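Conserved hypothetical protein (Sulfolobus solfataricus, PDB 2FNA) binds ADP in a P-loop pocket and probably works as an archaeal AAA+ ATPase, with a predicted winged-helix domain at its C-terminal end. Local coordinates at residues 35-43 and 240-248; 222-231 and 249-259. All blocks are in the same frame, centred on the assembly; numbering follows the deposited sequence.

Interactions 1 and 2 both use helix 243-256, the first at its N-terminal end and the second along its C-terminal half. Their centres lie about 19 Å apart. Interaction 1 (35-43 with 240-248) is a buried contact nearer the middle of the chain, and ADP sits against both of its segments. Its chemistry is mixed: backbone amides on phosphate, one backbone bond between the segments, and an arginine on a tryptophan face. Interaction 2 (222-231 with 249-259) lies farther out and is only partly buried. It packs the end of helix 211-225 and the loop after it on helix 243-256 through aromatic and aliphatic side chains, with one water bridging at its border.

Interaction 1. Residues 35-43 and 240-248; sequences VLGLRRTGK and GGIPGWLTY. With ADP (adenosine-5'-diphosphate), chain D.
R40 lays its side chain over the ring of W245, while its backbone joins helix 243-256 to the nucleotide loop. Residues 37-43 have the form of a P-loop (Walker A), running from strand 32-37 into helix 43-54 with ADP bound. R40 has the largest buried surface here. Its CD stands 3.7 Å from the centroid of the six-membered ring of W245, almost on the ring normal, as a CH-pi contact. NE follows over the same face, toward the rim, 3.1 Å from W245 CZ2. The guanidinium is tilted 29° from the ring plane. A bend at chi3 (-75°) turns it there, and R39 CB lies on its other face. Both groups have a second partner: R40 NH1 forms a salt bridge with E277, and W245 NE1 hydrogen-bonds to E349.

I242, the N-cap residue of helix 243-256, comes next in buried area. Its CG2 packs on R40 CB at 3.5 Å. Its CD1 reaches T41 CG2 and, more loosely, L38 CD1. G244 CA packs against R40 CB. G244 N also gives a hydrogen bond to R40 O at 2.9 Å.

The same peptide loop grips the phosphate. R40 N bonds to ADP O2B at 2.7 Å. ADP O1B receives K43 N and K43 NZ, plus weaker bonds from T41 N and G42 N. K43 NZ also bonds to G37 O and to S178. These donors would partly offset the phosphate charge. On the helix side, P243 CB touches ADP N7 at 3.3 Å, and G244 CA lies 3.2 Å from ADP O4'. T247 OG1 bonds to P243 O and rests 3.4 Å from ADP C1'.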
loop_
_atom_site.group_PDB
_atom_site.type_symbol
_atom_site.label_atom_id
_atom_site.label_comp_id
_atom_site.label_asym_id
_atom_site.label_seq_id
_atom_site.Cartn_x
_atom_site.Cartn_y
_atom_site.Cartn_z
ATOM N N VAL A 35 -3.693 0.405 7.689
ATOM C CA VAL A 35 -3.086 1.641 7.214
ATOM C C VAL A 35 -3.558 1.823 5.781
ATOM O O VAL A 35 -3.222 1.034 4.895
ATOM C CB VAL A 35 -1.532 1.628 7.326
ATOM C CG1 VAL A 35 -0.953 2.963 6.833
ATOM C CG2 VAL A 35 -1.092 1.410 8.825
ATOM N N LEU A 36 -4.333 2.874 5.570
ATOM C CA LEU A 36 -4.907 3.172 4.269
ATOM C C LEU A 36 -4.319 4.437 3.634
ATOM O O LEU A 36 -3.680 5.256 4.290
ATOM C CB LEU A 36 -6.439 3.319 4.398
ATOM C CG LEU A 36 -7.168 2.201 5.161
ATOM C CD1 LEU A 36 -8.632 2.530 5.366
ATOM C CD2 LEU A 36 -7.044 0.884 4.433
ATOM N N GLY A 37 -4.569 4.587 2.334
ATOM C CA GLY A 37 -4.060 5.715 1.578
ATOM C C GLY A 37 -3.674 5.287 0.181
ATOM O O GLY A 37 -3.281 4.151 -0.028
ATOM N N LEU A 38 -3.820 6.194 -0.784
ATOM C CA LEU A 38 -3.365 5.927 -2.142
ATOM C C LEU A 38 -1.886 5.654 -2.148
ATOM O O LEU A 38 -1.148 6.026 -1.212
ATOM C CB LEU A 38 -3.641 7.131 -3.042
ATOM C CG LEU A 38 -5.117 7.483 -3.239
ATOM C CD1 LEU A 38 -5.288 8.956 -3.784
ATOM C CD2 LEU A 38 -5.808 6.520 -4.145
ATOM N N ARG A 39 -1.421 5.024 -3.211
ATOM C CA ARG A 39 -0.016 4.920 -3.415
ATOM C C ARG A 39 0.682 6.245 -3.182
ATOM O O ARG A 39 0.181 7.309 -3.530
ATOM C CB ARG A 39 0.315 4.429 -4.809
ATOM C CG ARG A 39 0.283 2.975 -4.947
ATOM C CD ARG A 39 0.769 2.563 -6.318
ATOM N NE ARG A 39 -0.112 1.549 -6.839
ATOM C CZ ARG A 39 -0.148 0.296 -6.420
ATOM N NH1 ARG A 39 0.684 -0.135 -5.470
ATOM N NH2 ARG A 39 -1.028 -0.537 -6.964
ATOM N N ARG A 40 1.850 6.144 -2.564
ATOM C CA ARG A 40 2.773 7.271 -2.368
ATOM C C ARG A 40 2.306 8.307 -1.382
ATOM O O ARG A 40 2.769 9.455 -1.423
ATOM C CB ARG A 40 3.123 7.906 -3.716
ATOM C CG ARG A 40 4.037 7.049 -4.503
ATOM C CD ARG A 40 4.156 7.579 -5.910
ATOM N NE ARG A 40 2.975 7.311 -6.732
ATOM C CZ ARG A 40 2.705 6.145 -7.303
ATOM N NH1 ARG A 40 3.514 5.099 -7.149
ATOM N NH2 ARG A 40 1.633 6.024 -8.066
ATOM N N THR A 41 1.456 7.889 -0.443
ATOM C CA THR A 41 0.956 8.784 0.605
ATOM C C THR A 41 1.722 8.641 1.942
ATOM O O THR A 41 1.482 9.395 2.870
ATOM C CB THR A 41 -0.582 8.662 0.824
ATOM O OG1 THR A 41 -0.941 7.296 0.999
ATOM C CG2 THR A 41 -1.370 9.247 -0.374
ATOM N N GLY A 42 2.647 7.692 2.018
ATOM C CA GLY A 42 3.523 7.539 3.168
ATOM C C GLY A 42 3.211 6.359 4.055
ATOM O O GLY A 42 3.687 6.311 5.201
ATOM N N LYS A 43 2.431 5.397 3.546
ATOM C CA LYS A 43 1.984 4.274 4.381
ATOM C C LYS A 43 3.193 3.466 4.849
ATOM O O LYS A 43 3.361 3.257 6.036
ATOM C CB LYS A 43 0.970 3.373 3.667
ATOM C CG LYS A 43 -0.339 4.038 3.250
ATOM C CD LYS A 43 -1.273 3.052 2.570
ATOM C CE LYS A 43 -0.719 2.488 1.243
ATOM N NZ LYS A 43 -0.503 3.540 0.231
ATOM N N GLY A 240 0.589 18.513 -7.735
ATOM C CA GLY A 240 -0.513 18.105 -6.869
ATOM C C GLY A 240 -0.018 17.708 -5.491
ATOM O O GLY A 240 1.121 18.009 -5.115
ATOM N N GLY A 241 -0.891 17.040 -4.736
ATOM C CA GLY A 241 -0.662 16.788 -3.312
ATOM C C GLY A 241 -0.064 15.450 -2.915
ATOM O O GLY A 241 0.206 15.217 -1.737
ATOM N N ILE A 242 0.136 14.536 -3.850
ATOM C CA ILE A 242 0.682 13.225 -3.470
ATOM C C ILE A 242 2.086 13.382 -2.893
ATOM O O ILE A 242 2.977 13.898 -3.570
ATOM C CB ILE A 242 0.649 12.232 -4.649
ATOM C CG1 ILE A 242 -0.818 11.855 -4.958
ATOM C CG2 ILE A 242 1.533 10.992 -4.404
ATOM C CD1 ILE A 242 -1.527 11.051 -3.879
ATOM N N PRO A 243 2.292 12.971 -1.616
ATOM C CA PRO A 243 3.605 13.219 -1.011
ATOM C C PRO A 243 4.803 12.693 -1.788
ATOM O O PRO A 243 5.841 13.368 -1.844
ATOM C CB PRO A 243 3.501 12.541 0.367
ATOM C CG PRO A 243 2.061 12.629 0.706
ATOM C CD PRO A 243 1.348 12.397 -0.646
ATOM N N GLY A 244 4.674 11.490 -2.331
ATOM C CA GLY A 244 5.743 10.853 -3.087
ATOM C C GLY A 244 6.200 11.670 -4.274
ATOM O O GLY A 244 7.403 11.719 -4.574
ATOM N N TRP A 245 5.267 12.329 -4.971
ATOM C CA TRP A 245 5.663 13.117 -6.136
ATOM C C TRP A 245 6.330 14.439 -5.698
ATOM O O TRP A 245 7.283 14.921 -6.333
ATOM C CB TRP A 245 4.481 13.457 -7.021
ATOM C CG TRP A 245 3.690 12.329 -7.592
ATOM C CD1 TRP A 245 2.365 12.315 -7.712
ATOM C CD2 TRP A 245 4.166 11.095 -8.174
ATOM N NE1 TRP A 245 1.953 11.171 -8.313
ATOM C CE2 TRP A 245 3.036 10.397 -8.610
ATOM C CE3 TRP A 245 5.425 10.522 -8.374
ATOM C CZ2 TRP A 245 3.109 9.153 -9.227
ATOM C CZ3 TRP A 245 5.499 9.272 -8.987
ATOM C CH2 TRP A 245 4.355 8.608 -9.407
ATOM N N LEU A 246 5.822 15.028 -4.624
ATOM C CA LEU A 246 6.390 16.266 -4.084
ATOM C C LEU A 246 7.808 16.036 -3.557
ATOM O O LEU A 246 8.684 16.903 -3.684
ATOM C CB LEU A 246 5.493 16.789 -2.952
ATOM C CG LEU A 246 4.175 17.400 -3.468
ATOM C CD1 LEU A 246 3.291 17.722 -2.337
ATOM C CD2 LEU A 246 4.423 18.653 -4.293
ATOM N N THR A 247 8.007 14.867 -2.949
ATOM C CA THR A 247 9.320 14.422 -2.472
ATOM C C THR A 247 10.350 14.305 -3.601
ATOM O O THR A 247 11.464 14.775 -3.450
ATOM C CB THR A 247 9.198 13.047 -1.769
ATOM O OG1 THR A 247 8.275 13.137 -0.688
ATOM C CG2 THR A 247 10.547 12.525 -1.194
ATOM N N TYR A 248 9.985 13.614 -4.682
ATOM C CA TYR A 248 10.834 13.474 -5.852
ATOM C C TYR A 248 11.180 14.854 -6.432
ATOM O O TYR A 248 12.317 15.137 -6.625
ATOM C CB TYR A 248 10.112 12.645 -6.915
ATOM C CG TYR A 248 10.991 12.200 -8.062
ATOM C CD1 TYR A 248 11.745 11.037 -7.959
ATOM C CD2 TYR A 248 11.054 12.921 -9.252
ATOM C CE1 TYR A 248 12.561 10.607 -9.018
ATOM C CE2 TYR A 248 11.868 12.495 -10.301
ATOM C CZ TYR A 248 12.616 11.339 -10.179
ATOM O OH TYR A 248 13.465 10.889 -11.231
HETATM P PB ADP D . 3.211 4.391 0.273
HETATM O O1B ADP D . 1.954 4.985 0.823
HETATM O O2B ADP D . 3.136 4.209 -1.240
HETATM O O3B ADP D . 3.782 3.223 1.006
HETATM P PA ADP D . 5.827 5.607 0.906
HETATM O O1A ADP D . 6.040 5.469 2.379
HETATM O O2A ADP D . 6.542 4.573 0.142
HETATM O O3A ADP D . 4.275 5.661 0.420
HETATM O "O5'" ADP D . 6.200 7.108 0.541
HETATM C "C5'" ADP D . 6.305 7.571 -0.816
HETATM C "C4'" ADP D . 7.444 8.580 -0.932
HETATM O "O4'" ADP D . 7.098 9.828 -0.360
HETATM C "C3'" ADP D . 8.709 8.179 -0.238
HETATM O "O3'" ADP D . 9.799 8.813 -0.941
HETATM C "C2'" ADP D . 8.603 8.818 1.129
HETATM O "O2'" ADP D . 9.869 9.083 1.713
HETATM C "C1'" ADP D . 7.905 10.101 0.771
HETATM N N9 ADP D . 7.001 10.633 1.784
HETATM C C8 ADP D . 5.678 10.375 1.875
HETATM N N7 ADP D . 5.137 11.079 2.869
HETATM C C5 ADP D . 6.133 11.790 3.449
HETATM C C6 ADP D . 6.266 12.756 4.561
HETATM N N6 ADP D . 5.191 13.093 5.303
HETATM N N1 ADP D . 7.491 13.298 4.813
HETATM C C2 ADP D . 8.576 12.988 4.078
HETATM N N3 ADP D . 8.529 12.125 3.049
HETATM C C4 ADP D . 7.357 11.522 2.704
#

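Interaction 2. Residues 222-231 and 249-259; sequences FQEADIDFKD and FGFIYLDNKNL
An aromatic cluster of F222, F229 and Y253 joins the end of helix 211-225, and the loop after it, to helix 243-256. F229 drives its edge into the face of Y253 in a T-shaped pair. The planes stand at 90°, and F229 CE1 lies over the ring centre. The chi1 of F229 (-163°) sets CG anti to the backbone N and carries the ring across to the helix. F222 CE2 covers one face of the F229 ring. F229 CZ points on to F249 CZ, 3.8 Å away, and to L259 CD1.

Between the helices F222 packs as a knob into a hole formed by F249, G250, Y253 and L254. Its helix closes in a Schellman motif at D226, and I227, just beyond it, turns its side chain to helix 243-256. There I227 CD1 meets the edge of Y253 at CE2 (3.7 Å) and also touches L254 CD2. A225 CB packs on L254 CD2 at 3.6 Å. At the border I227 CG2 touches the aliphatic CE of K257. One water gives a hydrogen bond to D228 O at 2.6 Å and pairs with Y253 OH at 2.7 Å.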
loop_
_atom_site.group_PDB
_atom_site.type_symbol
_atom_site.label_atom_id
_atom_site.label_comp_id
_atom_site.label_asym_id
_atom_site.label_seq_id
_atom_site.Cartn_x
_atom_site.Cartn_y
_atom_site.Cartn_z
ATOM N N PHE A 222 13.211 22.725 1.889
ATOM C CA PHE A 222 14.136 23.766 1.379
ATOM C C PHE A 222 14.848 24.554 2.476
ATOM O O PHE A 222 16.075 24.827 2.388
ATOM C CB PHE A 222 13.386 24.690 0.410
ATOM C CG PHE A 222 12.952 23.999 -0.863
ATOM C CD1 PHE A 222 13.775 23.063 -1.483
ATOM C CD2 PHE A 222 11.717 24.266 -1.439
ATOM C CE1 PHE A 222 13.386 22.428 -2.658
ATOM C CE2 PHE A 222 11.324 23.645 -2.611
ATOM C CZ PHE A 222 12.148 22.712 -3.219
ATOM N N GLN A 223 14.098 24.917 3.512
ATOM C CA GLN A 223 14.677 25.536 4.696
ATOM C C GLN A 223 15.754 24.632 5.316
ATOM O O GLN A 223 16.876 25.073 5.597
ATOM C CB GLN A 223 13.573 25.965 5.692
ATOM C CG GLN A 223 12.688 27.108 5.083
ATOM C CD GLN A 223 11.780 27.835 6.087
ATOM O OE1 GLN A 223 11.563 27.361 7.218
ATOM N NE2 GLN A 223 11.234 28.998 5.664
ATOM N N GLU A 224 15.456 23.352 5.409
ATOM C CA GLU A 224 16.430 22.360 5.851
ATOM C C GLU A 224 17.672 22.208 4.955
ATOM O O GLU A 224 18.781 22.047 5.473
ATOM C CB GLU A 224 15.708 21.029 5.987
ATOM C CG GLU A 224 16.572 19.774 6.072
ATOM C CD GLU A 224 15.693 18.515 6.121
ATOM O OE1 GLU A 224 14.824 18.441 7.041
ATOM O OE2 GLU A 224 15.861 17.643 5.225
ATOM N N ALA A 225 17.510 22.238 3.626
ATOM C CA ALA A 225 18.671 22.256 2.711
ATOM C C ALA A 225 19.433 23.586 2.746
ATOM O O ALA A 225 20.573 23.675 2.287
ATOM C CB ALA A 225 18.235 21.946 1.265
ATOM N N ASP A 226 18.780 24.611 3.299
ATOM C CA ASP A 226 19.311 25.960 3.393
ATOM C C ASP A 226 19.416 26.651 2.042
ATOM O O ASP A 226 20.420 27.294 1.760
ATOM C CB ASP A 226 20.667 25.962 4.113
ATOM C CG ASP A 226 21.015 27.312 4.703
ATOM O OD1 ASP A 226 20.125 28.204 4.743
ATOM O OD2 ASP A 226 22.181 27.462 5.123
ATOM N N ILE A 227 18.372 26.534 1.232
ATOM C CA ILE A 227 18.321 27.165 -0.080
ATOM C C ILE A 227 17.041 27.962 -0.188
ATOM O O ILE A 227 16.067 27.639 0.485
ATOM C CB ILE A 227 18.369 26.135 -1.227
ATOM C CG1 ILE A 227 17.089 25.309 -1.295
ATOM C CG2 ILE A 227 19.610 25.235 -1.078
ATOM C CD1 ILE A 227 16.625 25.023 -2.693
ATOM N N ASP A 228 17.041 29.000 -1.025
ATOM C CA ASP A 228 15.850 29.840 -1.196
ATOM C C ASP A 228 14.868 29.104 -2.104
ATOM O O ASP A 228 15.265 28.275 -2.917
ATOM C CB ASP A 228 16.212 31.216 -1.786
ATOM C CG ASP A 228 15.200 32.321 -1.397
ATOM O OD1 ASP A 228 14.338 32.085 -0.518
ATOM O OD2 ASP A 228 15.282 33.425 -1.971
ATOM N N PHE A 229 13.581 29.353 -1.922
ATOM C CA PHE A 229 12.585 28.910 -2.874
ATOM C C PHE A 229 11.393 29.856 -2.801
ATOM O O PHE A 229 11.048 30.308 -1.734
ATOM C CB PHE A 229 12.165 27.465 -2.580
ATOM C CG PHE A 229 11.468 26.796 -3.735
ATOM C CD1 PHE A 229 12.204 26.168 -4.737
ATOM C CD2 PHE A 229 10.084 26.796 -3.834
ATOM C CE1 PHE A 229 11.566 25.550 -5.805
ATOM C CE2 PHE A 229 9.449 26.164 -4.891
ATOM C CZ PHE A 229 10.195 25.554 -5.883
ATOM N N LYS A 230 10.798 30.171 -3.946
ATOM C CA LYS A 230 9.672 31.118 -4.021
ATOM C C LYS A 230 8.376 30.541 -4.626
ATOM O O LYS A 230 7.257 30.867 -4.171
ATOM C CB LYS A 230 10.113 32.372 -4.795
ATOM C CG LYS A 230 10.919 33.372 -3.959
ATOM N N ASP A 231 8.532 29.640 -5.593
ATOM C CA ASP A 231 7.433 29.188 -6.455
ATOM C C ASP A 231 6.587 28.010 -5.928
ATOM O O ASP A 231 6.289 27.078 -6.668
ATOM C CB ASP A 231 8.037 28.780 -7.801
ATOM C CG ASP A 231 8.673 29.927 -8.508
ATOM O OD1 ASP A 231 7.921 30.814 -8.963
ATOM O OD2 ASP A 231 9.918 29.927 -8.606
ATOM N N PHE A 249 10.176 15.712 -6.650
ATOM C CA PHE A 249 10.400 17.088 -7.078
ATOM C C PHE A 249 11.409 17.789 -6.196
ATOM O O PHE A 249 12.309 18.434 -6.677
ATOM C CB PHE A 249 9.114 17.929 -7.054
ATOM C CG PHE A 249 9.391 19.402 -7.200
ATOM C CD1 PHE A 249 9.633 19.952 -8.460
ATOM C CD2 PHE A 249 9.473 20.226 -6.092
ATOM C CE1 PHE A 249 9.941 21.271 -8.605
ATOM C CE2 PHE A 249 9.777 21.562 -6.245
ATOM C CZ PHE A 249 10.023 22.080 -7.511
ATOM N N GLY A 250 11.229 17.693 -4.878
ATOM C CA GLY A 250 12.119 18.368 -3.956
ATOM C C GLY A 250 13.525 17.851 -4.124
ATOM O O GLY A 250 14.469 18.613 -4.136
ATOM N N PHE A 251 13.661 16.544 -4.307
ATOM C CA PHE A 251 14.967 15.955 -4.483
ATOM C C PHE A 251 15.615 16.486 -5.773
ATOM O O PHE A 251 16.765 16.934 -5.751
ATOM C CB PHE A 251 14.899 14.418 -4.498
ATOM C CG PHE A 251 16.261 13.772 -4.635
ATOM C CD1 PHE A 251 16.897 13.730 -5.857
ATOM C CD2 PHE A 251 16.916 13.262 -3.531
ATOM C CE1 PHE A 251 18.193 13.203 -5.997
ATOM C CE2 PHE A 251 18.189 12.725 -3.655
ATOM C CZ PHE A 251 18.823 12.685 -4.900
ATOM N N ILE A 252 14.878 16.430 -6.882
ATOM C CA ILE A 252 15.405 16.866 -8.162
ATOM C C ILE A 252 15.743 18.339 -8.149
ATOM O O ILE A 252 16.791 18.745 -8.663
ATOM C CB ILE A 252 14.441 16.574 -9.351
ATOM C CG1 ILE A 252 14.174 15.074 -9.492
ATOM C CG2 ILE A 252 15.027 17.098 -10.643
ATOM C CD1 ILE A 252 15.405 14.246 -9.683
ATOM N N TYR A 253 14.860 19.168 -7.587
ATOM C CA TYR A 253 15.159 20.604 -7.545
ATOM C C TYR A 253 16.418 20.895 -6.732
ATOM O O TYR A 253 17.190 21.756 -7.072
ATOM C CB TYR A 253 13.991 21.420 -6.970
ATOM C CG TYR A 253 14.303 22.896 -7.053
ATOM C CD1 TYR A 253 14.052 23.608 -8.208
ATOM C CD2 TYR A 253 14.896 23.573 -5.977
ATOM C CE1 TYR A 253 14.388 24.957 -8.312
ATOM C CE2 TYR A 253 15.202 24.912 -6.065
ATOM C CZ TYR A 253 14.941 25.599 -7.233
ATOM O OH TYR A 253 15.260 26.935 -7.342
ATOM N N LEU A 254 16.619 20.186 -5.635
ATOM C CA LEU A 254 17.840 20.364 -4.859
ATOM C C LEU A 254 19.054 19.958 -5.661
ATOM O O LEU A 254 20.129 20.539 -5.564
ATOM C CB LEU A 254 17.758 19.554 -3.561
ATOM C CG LEU A 254 16.862 20.094 -2.439
ATOM C CD1 LEU A 254 17.064 19.260 -1.200
ATOM C CD2 LEU A 254 17.142 21.544 -2.128
ATOM N N ASP A 255 18.866 18.972 -6.506
ATOM C CA ASP A 255 19.971 18.441 -7.248
ATOM C C ASP A 255 20.341 19.326 -8.413
ATOM O O ASP A 255 21.495 19.391 -8.785
ATOM C CB ASP A 255 19.627 17.045 -7.766
ATOM C CG ASP A 255 20.833 16.331 -8.272
ATOM O OD1 ASP A 255 21.845 16.291 -7.522
ATOM O OD2 ASP A 255 20.783 15.866 -9.422
ATOM N N ASN A 256 19.359 19.994 -9.002
ATOM C CA ASN A 256 19.627 20.748 -10.187
ATOM C C ASN A 256 19.285 22.272 -10.132
ATOM O O ASN A 256 19.848 23.043 -10.889
ATOM C CB ASN A 256 18.971 20.020 -11.355
ATOM C CG ASN A 256 17.877 20.805 -11.957
ATOM O OD1 ASN A 256 16.849 21.072 -11.303
ATOM N ND2 ASN A 256 18.097 21.254 -13.208
ATOM N N LYS A 257 18.387 22.695 -9.249
ATOM C CA LYS A 257 18.020 24.119 -9.058
ATOM C C LYS A 257 17.405 24.804 -10.282
ATOM O O LYS A 257 17.487 26.022 -10.414
ATOM C CB LYS A 257 19.216 24.949 -8.592
ATOM C CG LYS A 257 19.965 24.376 -7.402
ATOM C CD LYS A 257 19.334 24.752 -6.102
ATOM C CE LYS A 257 20.189 24.272 -4.941
ATOM N NZ LYS A 257 21.529 24.924 -4.885
ATOM N N ASN A 258 16.802 24.033 -11.175
ATOM C CA ASN A 258 16.056 24.579 -12.294
ATOM C C ASN A 258 14.622 24.145 -12.108
ATOM O O ASN A 258 14.319 22.963 -12.102
ATOM C CB ASN A 258 16.605 24.084 -13.632
ATOM C CG ASN A 258 15.979 24.792 -14.818
ATOM O OD1 ASN A 258 14.792 24.665 -15.085
ATOM N ND2 ASN A 258 16.780 25.549 -15.526
ATOM N N LEU A 259 13.739 25.113 -11.945
ATOM C CA LEU A 259 12.359 24.829 -11.644
ATOM C C LEU A 259 11.676 24.029 -12.737
ATOM O O LEU A 259 10.985 23.069 -12.434
ATOM C CB LEU A 259 11.601 26.124 -11.388
ATOM C CG LEU A 259 10.124 25.904 -11.120
ATOM C CD1 LEU A 259 9.944 25.243 -9.778
ATOM C CD2 LEU A 259 9.371 27.237 -11.182
HETATM O O HOH W 1 16.553 27.974 -5.153
#